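Local coordinates for N-acetylmuramoyl-L-alanine amidase domain-containing protein SAOUHSC_02979 (Staphylococcus aureus, PDB 5T1Q) that probably acts as an amidase on the bacterial cell wall, here as the C-terminal piece that joins a glucosaminidase-type, lysozyme-clan region to a CHAP domain, at residues 102-107 with 139-144; 109-114 with 149-154; 29-34 with 121-126; 57-62 with 95-100; 33-38 with 88-93. All coordinates share one frame; numbering follows the deposited sequence.

Overall arrangement
Contacts 2 and 5 are buried, whereas contacts 1, 3 and 4 are partly open to solvent. Contacts 1 and 3 involve one strand each of a hairpin, 131-140 and 119-128, and both use backbone hydrogen bonds, polar side chains and waters. Contact 2 is wholly apolar across its segments, with two stacked rings between a loop and helix 145-158. Contacts 4 and 5, their centres about 9 Å apart, deal with the last turn of helix 82-93 and what follows it: contact 4 by hydroxyls and a salt bridge with a weak hydrogen bond at a helix start, contact 5 by a backbone bond to an extended chain. Contacts 3 and 5 share Ala33 and Thr34, and an Arg32–Glu92 salt bridge links them.

Contact 1: residues 102-107 with 139-144; sequences KSPNHN and FRKYPS
The imidazole of His106 lies under the backbone of Ser144, whose CA sits over one ring face, 3.7 Å from the ring centroid, in a CH-pi contact. This packs the loop between helix 82-93 and strand 119-128 against the exit of the beta-hairpin strand 131-140, inside the glucosaminidase-type region of the lysozyme clan. The ring is also held at its rim: ND1 of His106 donates to Tyr142 O at 3.1 Å, reaching the oxygen from above the carbonyl plane rather than along a lone pair. One residue earlier, the backbones are tied by a nearly straight bond from Tyr142 N to Asn105 O, 3.0 Å long with an N-H...O angle of 169°.

With CG anti to the backbone N (chi1 -174°), the Asn107 amide is placed beside the Tyr142 ring, where it stands almost perpendicular to that ring, its CG 3.7 Å from Tyr142 CE1. Asn107 ND2 makes a weak bond to Arg140 O, its stronger partner being Ile111 O. The hydroxyl of Tyr142 and the guanidinium of Arg140 both turn to Asp151 on helix 145-158, so a single carboxylate oxygen ties the strand exit to the helix that follows. Ser144 is the N-cap residue of that helix, and its OG meets Glu147.

Lys141 runs extended as far as its last torsion and then bends back over the cis-Pro104 turn. Its NZ donates weakly to Pro104 O and to Asn105 OD1 at 3.2 Å, and a water links the latter two side chains, 2.7 Å from Lys141 NZ and 2.8 Å from Asn105 OD1.

Contact 2: residues 109-114 with 149-154; sequences FGIKGA and LKDYSD
Phe109 and Tyr152 lie ring over ring as an offset stack, the centroids 4.4 Å apart and the planes inclined by 22°. The overlap is displaced toward the root of the tyrosine: Tyr152 CB sits squarely over the Phe109 ring centre, 3.8 Å from the centroid, so a CH-pi contact accompanies the stack. In the other direction, CE2 of Phe109 lies above the tyrosine ring near its rim. A chi1 of 168° points the Tyr152 ring away from its own backbone N and off helix 145-158 toward the loop. Leu149, one helical turn earlier, meets the same phenyl ring quite differently, bringing CD2 in at the edge, in plane, 3.9 Å from Phe109 CZ. Beside the root of the tyrosine, the extended end of Ile111 reaches the helix backbone, its CD1 3.9 Å from Tyr152 CA.

Met85 and Ala89 of helix 82-93 pack against Phe109, which therefore bridges two helices of the glucosaminidase-type region. The tyrosine hydroxyl is hydrogen-bonded to Gln88 of that helix, which pins the far end of its ring. No hydrogen bond crosses between 109-114 and 149-154: dispersion and ring stacking hold the loop to the helix, while the phenolic hydroxyl is satisfied outside the pair.

Contact 3: residues 29-34 with 121-126; sequences KDTRAT and PFNTLE
Arg32 reaches Thr124 through a bend at chi3 (64°), while Thr124 turns OG1 anti to its own backbone N (chi1 -169°), and the two side chains lie alongside, pointing the same way. Arg32 NH2 donates to Thr124 OG1 at 3.0 Å, with the hydroxyl in the guanidinium plane; the other terminal nitrogen, NH1, forms a salt bridge with Glu92. The arginine is thus gripped at both ends of its flat group, which would limit its rotation.

Toward the start of the contact the backbones take over. Asn123 N donates to Asp30 O in an almost straight bond of 2.9 Å, part of a single beta bridge between Thr31 and Asn123. Beyond it the pairing is carried by water, one molecule accepting from Arg32 N and donating to Asn123 O. The Phe122 ring tucks beneath this irregular chain, with CZ 3.1 Å from Lys29 O and CD2 3.4 Å from Asp30 C; Arg32 CG is 3.9 Å from that same Phe122 CD2, and the guanidinium stands nearly perpendicular to the ring.

Residues 29-32 thereby run in roughly the same direction as 121-124, along one edge of strand 119-128. On its other edge that strand pairs with strand 131-140, through Phe122 with Ala137 and Thr124 with Ile135, and Arg32 carries the link across to helix 82-93.

Contact 4: residues 57-62 with 95-100; sequences SKDTRQ and SGRSAL
Ser57 occupies the N-cap position of helix 58-78 and turns its side chain toward Arg97, OG lying 3.7 Å from Arg97 NH1. Here the start of one helix meets the turn that follows the next, helix 82-93, so the contact closes a pair of consecutive helices in the helical part related to the lysozyme clan. Asp59, in the first turn, extends its carboxylate across the arginine: OD2 of Asp59 and NH1 of Arg97, 3.4 Å apart, form a salt bridge whose hydrogen bond is long and bent (142°) and so weak; the carboxylate and guanidinium planes stand 85° apart. The bend of Arg97 at chi3 (-64°) carries NH1 back to the helix, while NH2 finds its stronger partner in Asp94.

Thr60 follows, and the buried Ser95 points toward it. Thr60 OG1, set opposite its own carbonyl carbon, is directed at Ser95 OG; the two hydroxyls are probably hydrogen-bonded, but are modelled too close for the detail to be trusted. Ile90 of helix 82-93 packs on both residues, and Ser95 N bonds back to Ile90 O. Farther along 95-100 the chain forms an ST turn, in which Ser98 OG accepts from Leu100 N at 3.3 Å and also from the backbone N of Ala33.

Contact 5: residues 33-38 with 88-93; sequences ATSLFE and QAILES
Ser35 N donates to Leu91 O at 3.0 Å, lying in the carbonyl plane on a lone pair, with an N-H...O angle of 161°. Two further groups crowd the same oxygen without bonding to it: Thr34 CB comes within 3.3 Å of Leu91 O and its CG2 branch rests between that atom and Glu92 O, 3.6 Å from the latter. Because Ser35 OG is anti to the carbonyl carbon (chi1 -56°), the hydroxyl turns back along the helix and lies 2.9 Å from Ile90 O.

The carbonyls approached here belong to the last turns of helix 82-93, where an extended segment lies across them and leads into strand 37-39. That strand pairs with 339-345 in the mixed sheet shared with the CHAP domain strands, so the contact sits where the helical, glucosaminidase-type part meets the second domain. Leu91 packs on Tyr195 and Leu199 of helix 195-205, and the carboxylate of Glu92 is hydrogen-bonded to the hydroxyl of Tyr195.

A water lies between Ala33 O and Glu92 O, two acceptors that could not bond to each other. Within the helix, Ala89 O accepts from Ser93 N at 3.0 Å, while Ser93 OG approaches Ala89 O from the opposite face of its plane at a doubtfully short 2.5 Å.

Contact 1: residues 102-107 with 139-144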
# COMPACT_ATOMS: atom_id res chain seq x y z
N LYS A 102 12.49 -6.02 -6.37
CA LYS A 102 13.94 -5.85 -6.56
C LYS A 102 14.64 -7.20 -6.70
O LYS A 102 13.98 -8.25 -6.70
CB LYS A 102 14.55 -4.93 -5.49
CG LYS A 102 14.13 -5.17 -4.05
CD LYS A 102 14.58 -3.99 -3.19
CE LYS A 102 14.15 -4.16 -1.75
NZ LYS A 102 14.35 -2.89 -0.98
N SER A 103 15.95 -7.17 -6.89
CA SER A 103 16.73 -8.39 -7.07
C SER A 103 16.50 -9.35 -5.90
O SER A 103 16.40 -8.91 -4.76
CB SER A 103 18.22 -8.06 -7.18
OG SER A 103 19.01 -9.24 -7.29
N PRO A 104 16.41 -10.65 -6.17
CA PRO A 104 16.54 -11.26 -7.50
C PRO A 104 15.19 -11.61 -8.15
O PRO A 104 15.15 -12.39 -9.08
CB PRO A 104 17.31 -12.54 -7.19
CG PRO A 104 16.78 -12.94 -5.86
CD PRO A 104 16.59 -11.65 -5.10
N ASN A 105 14.10 -11.01 -7.67
CA ASN A 105 12.76 -11.36 -8.17
C ASN A 105 12.28 -10.51 -9.34
O ASN A 105 11.67 -11.03 -10.27
CB ASN A 105 11.79 -11.35 -6.99
CG ASN A 105 12.20 -12.33 -5.91
OD1 ASN A 105 12.59 -13.46 -6.19
ND2 ASN A 105 12.11 -11.90 -4.66
N HIS A 106 12.53 -9.20 -9.27
CA HIS A 106 12.23 -8.26 -10.37
C HIS A 106 10.76 -8.22 -10.88
O HIS A 106 10.51 -7.75 -11.99
CB HIS A 106 13.17 -8.54 -11.56
CG HIS A 106 14.63 -8.53 -11.21
ND1 HIS A 106 15.38 -9.68 -11.09
CD2 HIS A 106 15.48 -7.50 -10.99
CE1 HIS A 106 16.63 -9.36 -10.80
NE2 HIS A 106 16.72 -8.04 -10.74
N ASN A 107 9.81 -8.68 -10.07
CA ASN A 107 8.39 -8.72 -10.45
C ASN A 107 7.75 -7.39 -10.02
O ASN A 107 7.44 -7.18 -8.84
CB ASN A 107 7.75 -9.93 -9.78
CG ASN A 107 6.30 -10.18 -10.21
OD1 ASN A 107 5.64 -9.32 -10.79
ND2 ASN A 107 5.82 -11.38 -9.93
N PHE A 139 4.89 -16.30 -6.96
CA PHE A 139 4.94 -15.16 -7.87
C PHE A 139 6.03 -15.40 -8.88
O PHE A 139 7.02 -16.08 -8.60
CB PHE A 139 5.20 -13.86 -7.11
CG PHE A 139 4.00 -13.33 -6.39
CD1 PHE A 139 3.67 -13.80 -5.13
CD2 PHE A 139 3.20 -12.34 -6.96
CE1 PHE A 139 2.56 -13.31 -4.45
CE2 PHE A 139 2.09 -11.83 -6.28
CZ PHE A 139 1.77 -12.32 -5.02
N ARG A 140 5.84 -14.83 -10.06
CA ARG A 140 6.79 -14.99 -11.14
C ARG A 140 8.10 -14.31 -10.79
O ARG A 140 8.12 -13.17 -10.32
CB ARG A 140 6.21 -14.43 -12.45
CG ARG A 140 4.90 -15.10 -12.85
CD ARG A 140 4.40 -14.67 -14.22
NE ARG A 140 3.10 -15.29 -14.52
CZ ARG A 140 2.39 -15.10 -15.64
NH1 ARG A 140 2.84 -14.32 -16.61
NH2 ARG A 140 1.21 -15.71 -15.78
N LYS A 141 9.19 -15.04 -10.99
CA LYS A 141 10.55 -14.59 -10.72
C LYS A 141 11.21 -14.38 -12.08
O LYS A 141 11.33 -15.33 -12.87
CB LYS A 141 11.28 -15.65 -9.91
CG LYS A 141 12.72 -15.36 -9.52
CD LYS A 141 13.28 -16.56 -8.77
CE LYS A 141 14.74 -16.39 -8.42
NZ LYS A 141 14.95 -15.32 -7.42
N TYR A 142 11.62 -13.15 -12.37
CA TYR A 142 12.23 -12.81 -13.65
C TYR A 142 13.73 -12.58 -13.52
O TYR A 142 14.20 -12.24 -12.44
CB TYR A 142 11.60 -11.54 -14.19
CG TYR A 142 10.09 -11.57 -14.30
CD1 TYR A 142 9.29 -11.13 -13.25
CD2 TYR A 142 9.47 -12.01 -15.46
CE1 TYR A 142 7.91 -11.14 -13.36
CE2 TYR A 142 8.09 -12.02 -15.57
CZ TYR A 142 7.31 -11.58 -14.52
OH TYR A 142 5.94 -11.59 -14.63
N PRO A 143 14.48 -12.74 -14.63
CA PRO A 143 15.93 -12.46 -14.58
C PRO A 143 16.22 -10.97 -14.36
O PRO A 143 17.26 -10.63 -13.80
CB PRO A 143 16.43 -12.89 -15.97
CG PRO A 143 15.35 -13.74 -16.56
CD PRO A 143 14.07 -13.30 -15.93
N SER A 144 15.32 -10.11 -14.83
CA SER A 144 15.45 -8.67 -14.68
C SER A 144 14.08 -8.00 -14.89
O SER A 144 13.10 -8.66 -15.23
CB SER A 144 16.45 -8.11 -15.68
OG SER A 144 15.98 -8.25 -17.01
O HOH W 1 13.74 -15.77 -5.03
O HOH W 2 5.62 -8.73 -13.86

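Contact 2: residues 109-114 with 149-154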
# COMPACT_ATOMS: atom_id res chain seq x y z
N PHE A 109 4.81 -6.04 -11.21
CA PHE A 109 3.35 -5.97 -11.31
C PHE A 109 2.59 -6.94 -10.42
O PHE A 109 1.36 -7.04 -10.53
CB PHE A 109 2.95 -6.18 -12.77
CG PHE A 109 3.53 -5.15 -13.68
CD1 PHE A 109 4.80 -5.30 -14.19
CD2 PHE A 109 2.82 -4.01 -13.98
CE1 PHE A 109 5.36 -4.34 -14.99
CE2 PHE A 109 3.37 -3.04 -14.80
CZ PHE A 109 4.64 -3.20 -15.30
N GLY A 110 3.29 -7.64 -9.54
CA GLY A 110 2.65 -8.61 -8.66
C GLY A 110 1.91 -9.71 -9.41
O GLY A 110 0.82 -10.12 -9.02
N ILE A 111 2.52 -10.19 -10.48
CA ILE A 111 1.92 -11.25 -11.29
C ILE A 111 2.25 -12.59 -10.66
O ILE A 111 3.42 -12.91 -10.45
CB ILE A 111 2.40 -11.21 -12.75
CG1 ILE A 111 2.19 -9.82 -13.34
CG2 ILE A 111 1.67 -12.26 -13.59
CD1 ILE A 111 2.69 -9.67 -14.77
N LYS A 112 1.21 -13.37 -10.36
CA LYS A 112 1.35 -14.70 -9.76
C LYS A 112 1.73 -15.77 -10.78
O LYS A 112 1.58 -15.56 -11.98
CB LYS A 112 0.05 -15.10 -9.05
CG LYS A 112 -0.25 -14.30 -7.79
CD LYS A 112 -1.66 -14.53 -7.25
CE LYS A 112 -1.91 -15.97 -6.84
NZ LYS A 112 -3.29 -16.16 -6.28
N GLY A 113 2.24 -16.90 -10.29
CA GLY A 113 2.65 -18.03 -11.13
C GLY A 113 4.17 -18.19 -11.21
O GLY A 113 4.88 -17.96 -10.23
N ALA A 114 4.64 -18.60 -12.38
CA ALA A 114 6.07 -18.79 -12.64
C ALA A 114 6.40 -18.27 -14.04
O ALA A 114 5.54 -18.20 -14.91
CB ALA A 114 6.44 -20.25 -12.52
N LEU A 149 8.23 -6.17 -17.43
CA LEU A 149 7.46 -5.23 -18.25
C LEU A 149 6.84 -5.94 -19.47
O LEU A 149 5.69 -5.69 -19.83
CB LEU A 149 8.36 -4.10 -18.74
CG LEU A 149 8.97 -3.16 -17.68
CD1 LEU A 149 10.17 -2.40 -18.23
CD2 LEU A 149 7.93 -2.20 -17.14
N LYS A 150 7.65 -6.79 -20.11
CA LYS A 150 7.22 -7.58 -21.27
C LYS A 150 6.11 -8.56 -20.86
O LYS A 150 5.10 -8.70 -21.56
CB LYS A 150 8.44 -8.34 -21.85
CG LYS A 150 8.22 -9.29 -23.03
CD LYS A 150 7.74 -8.58 -24.29
CE LYS A 150 8.18 -9.31 -25.55
NZ LYS A 150 7.75 -10.73 -25.64
N ASP A 151 6.29 -9.21 -19.70
CA ASP A 151 5.33 -10.21 -19.25
C ASP A 151 3.97 -9.58 -18.87
O ASP A 151 2.92 -10.21 -19.04
CB ASP A 151 5.91 -11.03 -18.10
CG ASP A 151 5.20 -12.36 -17.90
OD1 ASP A 151 4.75 -12.95 -18.91
OD2 ASP A 151 5.12 -12.83 -16.75
N TYR A 152 4.00 -8.35 -18.38
CA TYR A 152 2.76 -7.63 -18.07
C TYR A 152 1.98 -7.39 -19.36
O TYR A 152 0.78 -7.64 -19.41
CB TYR A 152 3.04 -6.28 -17.40
CG TYR A 152 1.81 -5.38 -17.32
CD1 TYR A 152 0.90 -5.51 -16.28
CD2 TYR A 152 1.56 -4.42 -18.31
CE1 TYR A 152 -0.22 -4.70 -16.21
CE2 TYR A 152 0.44 -3.61 -18.25
CZ TYR A 152 -0.44 -3.75 -17.20
OH TYR A 152 -1.55 -2.94 -17.13
N SER A 153 2.67 -6.89 -20.38
CA SER A 153 2.05 -6.60 -21.67
C SER A 153 1.49 -7.88 -22.30
O SER A 153 0.42 -7.86 -22.89
CB SER A 153 3.03 -5.93 -22.62
OG SER A 153 4.12 -6.79 -22.91
N ASP A 154 2.21 -8.99 -22.13
CA ASP A 154 1.76 -10.28 -22.65
C ASP A 154 0.50 -10.76 -21.93
O ASP A 154 -0.37 -11.36 -22.56
CB ASP A 154 2.86 -11.35 -22.54
CG ASP A 154 3.98 -11.14 -23.57
OD1 ASP A 154 3.89 -10.20 -24.39
OD2 ASP A 154 4.95 -11.94 -23.56

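Contact 3: residues 29-34 with 121-126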
# COMPACT_ATOMS: atom_id res chain seq x y z
N LYS A 29 11.95 -11.33 3.42
CA LYS A 29 12.11 -11.92 2.10
C LYS A 29 10.81 -12.47 1.51
O LYS A 29 10.77 -12.73 0.32
CB LYS A 29 13.17 -13.04 2.09
CG LYS A 29 12.72 -14.36 2.72
CD LYS A 29 13.68 -15.51 2.43
CE LYS A 29 13.11 -16.83 2.92
NZ LYS A 29 13.94 -18.00 2.52
N ASP A 30 9.78 -12.68 2.33
CA ASP A 30 8.50 -13.20 1.82
C ASP A 30 7.29 -12.31 2.17
O ASP A 30 6.16 -12.79 2.21
CB ASP A 30 8.27 -14.65 2.26
CG ASP A 30 8.08 -14.81 3.76
OD1 ASP A 30 7.79 -13.81 4.47
OD2 ASP A 30 8.21 -15.96 4.24
N THR A 31 7.54 -11.03 2.40
CA THR A 31 6.46 -10.10 2.68
C THR A 31 6.52 -8.98 1.67
O THR A 31 7.57 -8.37 1.46
CB THR A 31 6.49 -9.57 4.13
OG1 THR A 31 7.74 -8.91 4.38
CG2 THR A 31 6.29 -10.72 5.11
N ARG A 32 5.40 -8.74 1.01
CA ARG A 32 5.30 -7.70 0.00
C ARG A 32 5.15 -6.31 0.60
O ARG A 32 4.89 -6.13 1.79
CB ARG A 32 4.07 -7.93 -0.89
CG ARG A 32 4.10 -9.20 -1.74
CD ARG A 32 2.90 -9.25 -2.68
NE ARG A 32 2.90 -8.15 -3.66
CZ ARG A 32 1.92 -7.89 -4.54
NH1 ARG A 32 2.06 -6.88 -5.39
NH2 ARG A 32 0.82 -8.64 -4.59
N ALA A 33 5.35 -5.33 -0.27
CA ALA A 33 5.12 -3.95 0.04
C ALA A 33 4.33 -3.43 -1.16
O ALA A 33 4.67 -3.74 -2.31
CB ALA A 33 6.43 -3.20 0.21
N THR A 34 3.24 -2.73 -0.89
CA THR A 34 2.41 -2.10 -1.92
C THR A 34 2.13 -0.68 -1.48
O THR A 34 2.29 -0.34 -0.32
CB THR A 34 1.10 -2.87 -2.17
OG1 THR A 34 0.47 -3.16 -0.92
CG2 THR A 34 1.36 -4.20 -2.88
N PRO A 121 7.86 -17.61 -3.51
CA PRO A 121 6.70 -17.52 -2.62
C PRO A 121 6.64 -16.24 -1.78
O PRO A 121 7.65 -15.82 -1.20
CB PRO A 121 6.86 -18.74 -1.71
CG PRO A 121 8.33 -18.98 -1.66
CD PRO A 121 8.84 -18.61 -3.03
N PHE A 122 5.47 -15.61 -1.74
CA PHE A 122 5.25 -14.39 -0.95
C PHE A 122 3.89 -14.39 -0.31
O PHE A 122 2.92 -14.93 -0.86
CB PHE A 122 5.34 -13.13 -1.81
CG PHE A 122 6.72 -12.57 -1.93
CD1 PHE A 122 7.60 -13.04 -2.89
CD2 PHE A 122 7.13 -11.54 -1.09
CE1 PHE A 122 8.87 -12.51 -3.00
CE2 PHE A 122 8.40 -11.02 -1.19
CZ PHE A 122 9.28 -11.50 -2.14
N ASN A 123 3.83 -13.77 0.87
CA ASN A 123 2.57 -13.52 1.54
C ASN A 123 2.02 -12.28 0.84
O ASN A 123 2.76 -11.34 0.57
CB ASN A 123 2.78 -13.30 3.03
CG ASN A 123 3.27 -14.55 3.72
OD1 ASN A 123 2.67 -15.63 3.57
ND2 ASN A 123 4.35 -14.44 4.46
N THR A 124 0.74 -12.30 0.52
CA THR A 124 0.15 -11.22 -0.24
C THR A 124 -1.20 -10.88 0.40
O THR A 124 -1.96 -11.77 0.79
CB THR A 124 0.08 -11.60 -1.75
OG1 THR A 124 -0.28 -10.46 -2.54
CG2 THR A 124 -0.90 -12.72 -2.01
N LEU A 125 -1.48 -9.58 0.50
CA LEU A 125 -2.68 -9.10 1.17
C LEU A 125 -3.88 -9.06 0.24
O LEU A 125 -3.79 -8.62 -0.91
CB LEU A 125 -2.43 -7.73 1.77
CG LEU A 125 -1.25 -7.66 2.74
CD1 LEU A 125 -0.93 -6.21 3.09
CD2 LEU A 125 -1.53 -8.48 3.99
N GLU A 126 -5.00 -9.49 0.78
CA GLU A 126 -6.24 -9.56 0.05
C GLU A 126 -7.32 -8.91 0.89
O GLU A 126 -7.11 -8.61 2.08
CB GLU A 126 -6.61 -11.03 -0.18
CG GLU A 126 -5.54 -11.91 -0.84
CD GLU A 126 -5.29 -11.60 -2.31
OE1 GLU A 126 -6.05 -10.81 -2.92
OE2 GLU A 126 -4.33 -12.18 -2.88
O HOH W 3 10.18 -15.89 -0.25
O HOH W 4 2.86 -9.55 2.53

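Contact 4: residues 57-62 with 95-100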
# COMPACT_ATOMS: atom_id res chain seq x y z
N SER A 57 6.26 10.96 -2.80
CA SER A 57 7.59 10.39 -2.51
C SER A 57 8.60 10.62 -3.64
O SER A 57 8.24 10.61 -4.82
CB SER A 57 7.42 8.87 -2.29
OG SER A 57 8.65 8.20 -2.14
N LYS A 58 9.87 10.82 -3.27
CA LYS A 58 10.92 10.99 -4.29
C LYS A 58 11.27 9.61 -4.90
O LYS A 58 11.71 9.54 -6.04
CB LYS A 58 12.17 11.71 -3.76
CG LYS A 58 13.07 12.18 -4.90
CD LYS A 58 14.30 12.98 -4.46
CE LYS A 58 15.38 12.10 -3.84
NZ LYS A 58 16.61 12.88 -3.52
N ASP A 59 11.10 8.54 -4.13
CA ASP A 59 11.34 7.18 -4.65
C ASP A 59 10.40 6.90 -5.82
O ASP A 59 10.83 6.35 -6.83
CB ASP A 59 11.15 6.11 -3.57
CG ASP A 59 12.30 6.08 -2.56
OD1 ASP A 59 13.44 6.47 -2.91
OD2 ASP A 59 12.07 5.62 -1.42
N THR A 60 9.14 7.30 -5.69
CA THR A 60 8.14 7.09 -6.74
C THR A 60 8.52 7.85 -8.01
O THR A 60 8.42 7.31 -9.11
CB THR A 60 6.70 7.47 -6.27
OG1 THR A 60 6.34 6.68 -5.12
CG2 THR A 60 5.69 7.23 -7.37
N ARG A 61 8.96 9.10 -7.85
CA ARG A 61 9.39 9.93 -8.99
C ARG A 61 10.55 9.26 -9.74
O ARG A 61 10.52 9.15 -10.96
CB ARG A 61 9.84 11.31 -8.51
CG ARG A 61 8.71 12.24 -8.05
CD ARG A 61 9.28 13.32 -7.13
NE ARG A 61 8.54 14.58 -7.16
CZ ARG A 61 7.37 14.81 -6.57
NH1 ARG A 61 6.83 16.03 -6.66
NH2 ARG A 61 6.72 13.86 -5.90
N GLN A 62 11.56 8.80 -9.01
CA GLN A 62 12.70 8.12 -9.62
C GLN A 62 12.30 6.75 -10.23
O GLN A 62 12.82 6.36 -11.26
CB GLN A 62 13.85 7.96 -8.62
CG GLN A 62 14.42 9.29 -8.13
CD GLN A 62 15.02 10.13 -9.25
OE1 GLN A 62 15.74 9.62 -10.13
NE2 GLN A 62 14.75 11.43 -9.22
N SER A 95 6.41 1.52 -5.58
CA SER A 95 7.41 2.36 -6.23
C SER A 95 8.80 1.72 -6.24
O SER A 95 9.80 2.39 -6.01
CB SER A 95 7.44 3.73 -5.57
OG SER A 95 6.13 4.28 -5.56
N GLY A 96 8.83 0.42 -6.49
CA GLY A 96 10.07 -0.34 -6.59
C GLY A 96 10.69 -0.85 -5.30
O GLY A 96 11.68 -1.56 -5.35
N ARG A 97 10.09 -0.52 -4.16
CA ARG A 97 10.65 -0.89 -2.85
C ARG A 97 10.35 -2.30 -2.35
O ARG A 97 11.07 -2.81 -1.51
CB ARG A 97 10.22 0.15 -1.80
CG ARG A 97 10.81 1.52 -2.12
CD ARG A 97 10.34 2.66 -1.22
NE ARG A 97 8.91 2.91 -1.33
CZ ARG A 97 8.28 4.00 -0.88
NH1 ARG A 97 8.96 5.00 -0.32
NH2 ARG A 97 6.96 4.11 -1.02
N SER A 98 9.32 -2.95 -2.88
CA SER A 98 8.97 -4.31 -2.44
C SER A 98 10.08 -5.33 -2.72
O SER A 98 10.77 -5.25 -3.73
CB SER A 98 7.70 -4.77 -3.13
OG SER A 98 7.32 -6.08 -2.72
N ALA A 99 10.22 -6.31 -1.83
CA ALA A 99 11.21 -7.37 -2.01
C ALA A 99 10.90 -8.20 -3.27
O ALA A 99 11.79 -8.80 -3.85
CB ALA A 99 11.27 -8.26 -0.78
N LEU A 100 9.63 -8.21 -3.66
CA LEU A 100 9.16 -8.90 -4.86
C LEU A 100 9.60 -8.16 -6.13
O LEU A 100 9.75 -8.77 -7.19
CB LEU A 100 7.63 -9.00 -4.84
CG LEU A 100 6.92 -9.63 -6.04
CD1 LEU A 100 7.42 -11.04 -6.31
CD2 LEU A 100 5.42 -9.63 -5.81

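Contact 5: residues 33-38 with 88-93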
# COMPACT_ATOMS: atom_id res chain seq x y z
N ALA A 33 5.35 -5.33 -0.27
CA ALA A 33 5.12 -3.95 0.04
C ALA A 33 4.33 -3.43 -1.16
O ALA A 33 4.67 -3.74 -2.31
CB ALA A 33 6.43 -3.20 0.21
N THR A 34 3.24 -2.73 -0.89
CA THR A 34 2.41 -2.10 -1.92
C THR A 34 2.13 -0.68 -1.48
O THR A 34 2.29 -0.34 -0.32
CB THR A 34 1.10 -2.87 -2.17
OG1 THR A 34 0.47 -3.16 -0.92
CG2 THR A 34 1.36 -4.20 -2.88
N SER A 35 1.70 0.17 -2.40
CA SER A 35 1.48 1.59 -2.08
C SER A 35 0.40 1.81 -1.03
O SER A 35 -0.58 1.09 -0.98
CB SER A 35 1.08 2.36 -3.33
OG SER A 35 2.05 2.21 -4.34
N LEU A 36 0.62 2.82 -0.20
CA LEU A 36 -0.32 3.22 0.82
C LEU A 36 -1.02 4.50 0.35
O LEU A 36 -0.46 5.27 -0.43
CB LEU A 36 0.39 3.46 2.14
CG LEU A 36 1.06 2.19 2.68
CD1 LEU A 36 2.01 2.55 3.79
CD2 LEU A 36 0.02 1.17 3.14
N PHE A 37 -2.24 4.68 0.84
CA PHE A 37 -3.09 5.80 0.46
C PHE A 37 -3.80 6.39 1.66
O PHE A 37 -4.09 5.69 2.64
CB PHE A 37 -4.17 5.32 -0.51
CG PHE A 37 -3.63 4.83 -1.82
CD1 PHE A 37 -3.17 3.54 -1.95
CD2 PHE A 37 -3.57 5.68 -2.92
CE1 PHE A 37 -2.66 3.09 -3.14
CE2 PHE A 37 -3.07 5.24 -4.12
CZ PHE A 37 -2.60 3.94 -4.23
N GLU A 38 -4.11 7.67 1.56
CA GLU A 38 -4.86 8.37 2.60
C GLU A 38 -6.12 8.90 1.94
O GLU A 38 -6.17 9.06 0.71
CB GLU A 38 -3.98 9.47 3.20
CG GLU A 38 -4.30 9.80 4.65
CD GLU A 38 -3.13 10.43 5.39
OE1 GLU A 38 -2.00 10.40 4.86
OE2 GLU A 38 -3.34 10.95 6.50
N GLN A 88 0.10 0.67 -12.22
CA GLN A 88 0.06 -0.67 -11.66
C GLN A 88 1.44 -1.07 -11.13
O GLN A 88 1.53 -1.68 -10.06
CB GLN A 88 -0.46 -1.71 -12.67
CG GLN A 88 -1.97 -1.70 -12.82
CD GLN A 88 -2.50 -2.92 -13.56
OE1 GLN A 88 -2.60 -2.93 -14.79
NE2 GLN A 88 -2.95 -3.91 -12.80
N ALA A 89 2.50 -0.69 -11.85
CA ALA A 89 3.86 -0.96 -11.38
C ALA A 89 4.09 -0.26 -10.05
O ALA A 89 4.58 -0.87 -9.09
CB ALA A 89 4.90 -0.51 -12.41
N ILE A 90 3.74 1.03 -9.98
CA ILE A 90 3.87 1.81 -8.74
C ILE A 90 3.10 1.17 -7.57
O ILE A 90 3.65 1.00 -6.48
CB ILE A 90 3.37 3.27 -8.94
CG1 ILE A 90 4.34 4.06 -9.81
CG2 ILE A 90 3.20 3.98 -7.60
CD1 ILE A 90 3.79 5.38 -10.31
N LEU A 91 1.84 0.82 -7.81
CA LEU A 91 0.96 0.26 -6.78
C LEU A 91 1.42 -1.10 -6.26
O LEU A 91 1.61 -1.29 -5.05
CB LEU A 91 -0.47 0.18 -7.30
CG LEU A 91 -1.61 -0.24 -6.36
CD1 LEU A 91 -2.94 0.11 -7.00
CD2 LEU A 91 -1.57 -1.72 -5.99
N GLU A 92 1.64 -2.02 -7.19
CA GLU A 92 2.02 -3.40 -6.88
C GLU A 92 3.43 -3.59 -6.33
O GLU A 92 3.66 -4.55 -5.60
CB GLU A 92 1.85 -4.29 -8.14
CG GLU A 92 0.43 -4.35 -8.69
CD GLU A 92 -0.55 -5.13 -7.83
OE1 GLU A 92 -0.12 -5.99 -7.01
OE2 GLU A 92 -1.78 -4.92 -7.99
N SER A 93 4.36 -2.71 -6.68
CA SER A 93 5.76 -2.81 -6.19
C SER A 93 6.12 -1.78 -5.13
O SER A 93 7.26 -1.76 -4.65
CB SER A 93 6.72 -2.59 -7.35
OG SER A 93 6.71 -1.24 -7.76
O HOH W 5 5.00 -6.10 -3.93